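Local atomic coordinates of cystathionine gamma-lyase (Saccharomyces cerevisiae, PDB entry 1N8P), a protein that belongs to the Cys/Met metabolism family of pyridoxal-phosphate-dependent enzymes and carries pyridoxal-5'-phosphate in its pocket. Residues 151-159 against 289-299. Numbering follows the deposited sequence.
Sequences TLKVTDIQK and HPNYDVVLKQH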
loop_
_atom_site.group_PDB
_atom_site.type_symbol
_atom_site.label_atom_id
_atom_site.label_comp_id
_atom_site.label_asym_id
_atom_site.label_seq_id
_atom_site.Cartn_x
_atom_site.Cartn_y
_atom_site.Cartn_z
ATOM N N THR A 151 -27.018 11.283 22.014
ATOM C CA THR A 151 -28.093 12.236 22.294
ATOM C C THR A 151 -27.886 13.479 21.428
ATOM O O THR A 151 -28.840 14.120 20.980
ATOM C CB THR A 151 -28.111 12.613 23.798
ATOM O OG1 THR A 151 -28.392 11.443 24.569
ATOM C CG2 THR A 151 -29.185 13.650 24.098
ATOM N N LEU A 152 -26.622 13.805 21.199
ATOM C CA LEU A 152 -26.252 14.936 20.379
ATOM C C LEU A 152 -26.450 16.287 21.051
ATOM O O LEU A 152 -26.919 17.228 20.423
ATOM C CB LEU A 152 -27.010 14.868 19.055
ATOM C CG LEU A 152 -26.729 13.588 18.254
ATOM C CD1 LEU A 152 -27.320 13.682 16.864
ATOM C CD2 LEU A 152 -25.246 13.386 18.157
ATOM N N LYS A 153 -26.042 16.365 22.319
ATOM C CA LYS A 153 -26.136 17.565 23.160
ATOM C C LYS A 153 -24.955 18.518 22.952
ATOM O O LYS A 153 -23.821 18.145 23.148
ATOM C CB LYS A 153 -26.194 17.140 24.636
ATOM C CG LYS A 153 -26.288 18.289 25.630
ATOM C CD LYS A 153 -26.164 17.826 27.069
ATOM C CE LYS A 153 -27.270 16.842 27.427
ATOM N NZ LYS A 153 -27.133 15.530 26.712
ATOM N N VAL A 154 -25.221 19.754 22.573
ATOM C CA VAL A 154 -24.150 20.705 22.345
ATOM C C VAL A 154 -23.729 21.387 23.635
ATOM O O VAL A 154 -24.568 21.668 24.468
ATOM C CB VAL A 154 -24.604 21.771 21.357
ATOM C CG1 VAL A 154 -23.549 22.830 21.203
ATOM C CG2 VAL A 154 -24.893 21.122 20.022
ATOM N N THR A 155 -22.438 21.659 23.791
ATOM C CA THR A 155 -21.894 22.315 24.969
ATOM C C THR A 155 -21.156 23.599 24.571
ATOM O O THR A 155 -20.483 23.666 23.525
ATOM C CB THR A 155 -20.893 21.404 25.750
ATOM O OG1 THR A 155 -21.577 20.271 26.299
ATOM C CG2 THR A 155 -20.254 22.167 26.889
ATOM N N ASP A 156 -21.298 24.632 25.406
ATOM C CA ASP A 156 -20.644 25.916 25.146
ATOM C C ASP A 156 -19.182 25.925 25.628
ATOM O O ASP A 156 -18.874 26.143 26.808
ATOM C CB ASP A 156 -21.419 27.059 25.809
ATOM C CG ASP A 156 -21.069 28.421 25.219
ATOM O OD1 ASP A 156 -19.870 28.742 25.085
ATOM O OD2 ASP A 156 -22.002 29.174 24.891
ATOM N N ILE A 157 -18.285 25.682 24.687
ATOM C CA ILE A 157 -16.862 25.659 24.983
ATOM C C ILE A 157 -16.378 26.917 25.725
ATOM O O ILE A 157 -15.467 26.841 26.545
ATOM C CB ILE A 157 -16.065 25.465 23.676
ATOM C CG1 ILE A 157 -16.520 24.162 23.027
ATOM C CG2 ILE A 157 -14.572 25.414 23.956
ATOM C CD1 ILE A 157 -15.952 23.903 21.663
ATOM N N GLN A 158 -17.001 28.061 25.447
ATOM C CA GLN A 158 -16.631 29.322 26.079
ATOM C C GLN A 158 -17.095 29.375 27.531
ATOM O O GLN A 158 -16.289 29.638 28.435
ATOM C CB GLN A 158 -17.232 30.489 25.315
ATOM C CG GLN A 158 -16.617 31.786 25.706
ATOM C CD GLN A 158 -15.148 31.727 25.568
ATOM O OE1 GLN A 158 -14.604 31.986 24.502
ATOM N NE2 GLN A 158 -14.478 31.361 26.638
ATOM N N LYS A 159 -18.387 29.134 27.762
ATOM C CA LYS A 159 -18.904 29.110 29.127
ATOM C C LYS A 159 -18.022 28.195 30.003
ATOM O O LYS A 159 -17.665 28.556 31.124
ATOM C CB LYS A 159 -20.365 28.624 29.155
ATOM C CG LYS A 159 -21.402 29.747 28.947
ATOM C CD LYS A 159 -22.818 29.212 28.981
ATOM C CE LYS A 159 -23.875 30.316 29.136
ATOM N NZ LYS A 159 -23.969 31.329 28.034
ATOM N N HIS A 289 -33.359 22.646 18.531
ATOM C CA HIS A 289 -32.411 21.912 19.347
ATOM C C HIS A 289 -32.143 22.627 20.682
ATOM O O HIS A 289 -31.842 23.826 20.736
ATOM C CB HIS A 289 -31.103 21.733 18.596
ATOM C CG HIS A 289 -30.132 20.832 19.290
ATOM N ND1 HIS A 289 -30.213 19.459 19.217
ATOM C CD2 HIS A 289 -29.040 21.106 20.042
ATOM C CE1 HIS A 289 -29.209 18.926 19.888
ATOM N NE2 HIS A 289 -28.483 19.903 20.397
ATOM N N PRO A 290 -32.231 21.880 21.783
ATOM C CA PRO A 290 -32.011 22.425 23.113
ATOM C C PRO A 290 -30.909 23.432 23.227
ATOM O O PRO A 290 -31.003 24.369 23.997
ATOM C CB PRO A 290 -31.761 21.183 23.938
ATOM C CG PRO A 290 -32.776 20.270 23.373
ATOM C CD PRO A 290 -32.584 20.455 21.871
ATOM N N ASN A 291 -29.862 23.285 22.454
ATOM C CA ASN A 291 -28.790 24.246 22.623
ATOM C C ASN A 291 -28.519 24.998 21.324
ATOM O O ASN A 291 -27.417 25.520 21.116
ATOM C CB ASN A 291 -27.533 23.499 23.111
ATOM C CG ASN A 291 -27.848 22.429 24.194
ATOM O OD1 ASN A 291 -28.090 22.751 25.371
ATOM N ND2 ASN A 291 -27.848 21.151 23.783
ATOM N N TYR A 292 -29.546 25.084 20.480
ATOM C CA TYR A 292 -29.397 25.722 19.187
ATOM C C TYR A 292 -28.647 27.044 19.206
ATOM O O TYR A 292 -28.054 27.445 18.195
ATOM C CB TYR A 292 -30.753 25.921 18.510
ATOM C CG TYR A 292 -30.595 26.203 17.035
ATOM C CD1 TYR A 292 -30.314 25.173 16.136
ATOM C CD2 TYR A 292 -30.582 27.509 16.561
ATOM C CE1 TYR A 292 -30.008 25.435 14.811
ATOM C CE2 TYR A 292 -30.278 27.785 15.239
ATOM C CZ TYR A 292 -29.983 26.750 14.367
ATOM O OH TYR A 292 -29.611 27.047 13.074
ATOM N N ASP A 293 -28.669 27.714 20.355
ATOM C CA ASP A 293 -27.999 29.001 20.518
ATOM C C ASP A 293 -26.493 28.804 20.400
ATOM O O ASP A 293 -25.801 29.621 19.802
ATOM C CB ASP A 293 -28.377 29.623 21.873
ATOM C CG ASP A 293 -27.752 28.888 23.088
ATOM O OD1 ASP A 293 -27.997 27.668 23.297
ATOM O OD2 ASP A 293 -27.018 29.558 23.851
ATOM N N VAL A 294 -26.006 27.697 20.958
ATOM C CA VAL A 294 -24.585 27.349 20.926
ATOM C C VAL A 294 -24.168 26.907 19.522
ATOM O O VAL A 294 -23.094 27.249 19.025
ATOM C CB VAL A 294 -24.284 26.210 21.904
ATOM C CG1 VAL A 294 -22.816 25.888 21.876
ATOM C CG2 VAL A 294 -24.734 26.598 23.288
ATOM N N VAL A 295 -25.045 26.134 18.899
ATOM C CA VAL A 295 -24.848 25.634 17.562
ATOM C C VAL A 295 -24.499 26.832 16.700
ATOM O O VAL A 295 -23.448 26.868 16.081
ATOM C CB VAL A 295 -26.142 24.970 17.089
ATOM C CG1 VAL A 295 -26.129 24.764 15.578
ATOM C CG2 VAL A 295 -26.316 23.657 17.824
ATOM N N LEU A 296 -25.383 27.832 16.712
ATOM C CA LEU A 296 -25.216 29.068 15.945
ATOM C C LEU A 296 -23.948 29.881 16.233
ATOM O O LEU A 296 -23.647 30.817 15.488
ATOM C CB LEU A 296 -26.423 29.972 16.153
ATOM C CG LEU A 296 -27.754 29.564 15.544
ATOM C CD1 LEU A 296 -28.871 30.487 16.032
ATOM C CD2 LEU A 296 -27.631 29.620 14.042
ATOM N N LYS A 297 -23.228 29.547 17.307
ATOM C CA LYS A 297 -21.997 30.253 17.659
ATOM C C LYS A 297 -20.743 29.395 17.520
ATOM O O LYS A 297 -19.629 29.926 17.433
ATOM C CB LYS A 297 -22.073 30.820 19.088
ATOM C CG LYS A 297 -22.660 29.887 20.132
ATOM C CD LYS A 297 -22.304 30.289 21.575
ATOM C CE LYS A 297 -22.749 31.688 21.950
ATOM N NZ LYS A 297 -22.511 31.973 23.414
ATOM N N GLN A 298 -20.908 28.075 17.485
ATOM C CA GLN A 298 -19.752 27.187 17.357
ATOM C C GLN A 298 -19.657 26.440 16.017
ATOM O O GLN A 298 -18.555 26.130 15.550
ATOM C CB GLN A 298 -19.733 26.197 18.524
ATOM C CG GLN A 298 -18.958 26.721 19.705
ATOM C CD GLN A 298 -19.114 25.888 20.956
ATOM O OE1 GLN A 298 -18.423 26.129 21.944
ATOM N NE2 GLN A 298 -20.022 24.913 20.934
ATOM N N HIS A 299 -20.813 26.179 15.406
ATOM C CA HIS A 299 -20.921 25.470 14.148
ATOM C C HIS A 299 -20.920 26.357 12.912
ATOM O O HIS A 299 -21.714 27.274 12.818
ATOM C CB HIS A 299 -22.232 24.684 14.094
ATOM C CG HIS A 299 -22.348 23.607 15.117
ATOM N ND1 HIS A 299 -23.048 22.439 14.885
ATOM C CD2 HIS A 299 -21.838 23.499 16.362
ATOM C CE1 HIS A 299 -22.955 21.656 15.944
ATOM N NE2 HIS A 299 -22.227 22.275 16.855
#
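The imidazole of H289 turns its edge to segment 151-159, with L152 O near the ring plane 2.9 Å from CE1, while P290 CD lies over one face, offset toward the rim. The ring of H299 carries V295 CA on one face; its ND1 is hydrogen-bonded to L303 O. V154 packs between these two histidines, onto helix 292-298. Its CG1, swung anti to the backbone N (chi1 175°), passes alongside V294 CG1, and its CG2 meets V295 CG2 at 3.6 Å, the two side chains crossing at about a right angle.

Further along, the extended side chain of Q298 grips the backbone with both ends of its amide. NE2 gives a nearly straight bond to T155 O (2.9 Å, 166°), with T155 O close to the plane of the Q298 amide, and OE1 takes the N-H of I157 on an in-plane lone pair at 2.8 Å. D156 is the N-cap of helix 157-167: OD1 accepts from K159 N, approached from above the carboxylate plane, and more weakly from Q158 N. That leaves OD2 to offer its syn lone pair to K297 NZ, a salt bridge of 3.2 Å.

Helix 292-298 thus holds the extended approach to helix 157-167 through valine packing and the two hydrogen bonds of the Q298 amide, and the lysine probably steadies the negative charge of the capping aspartate.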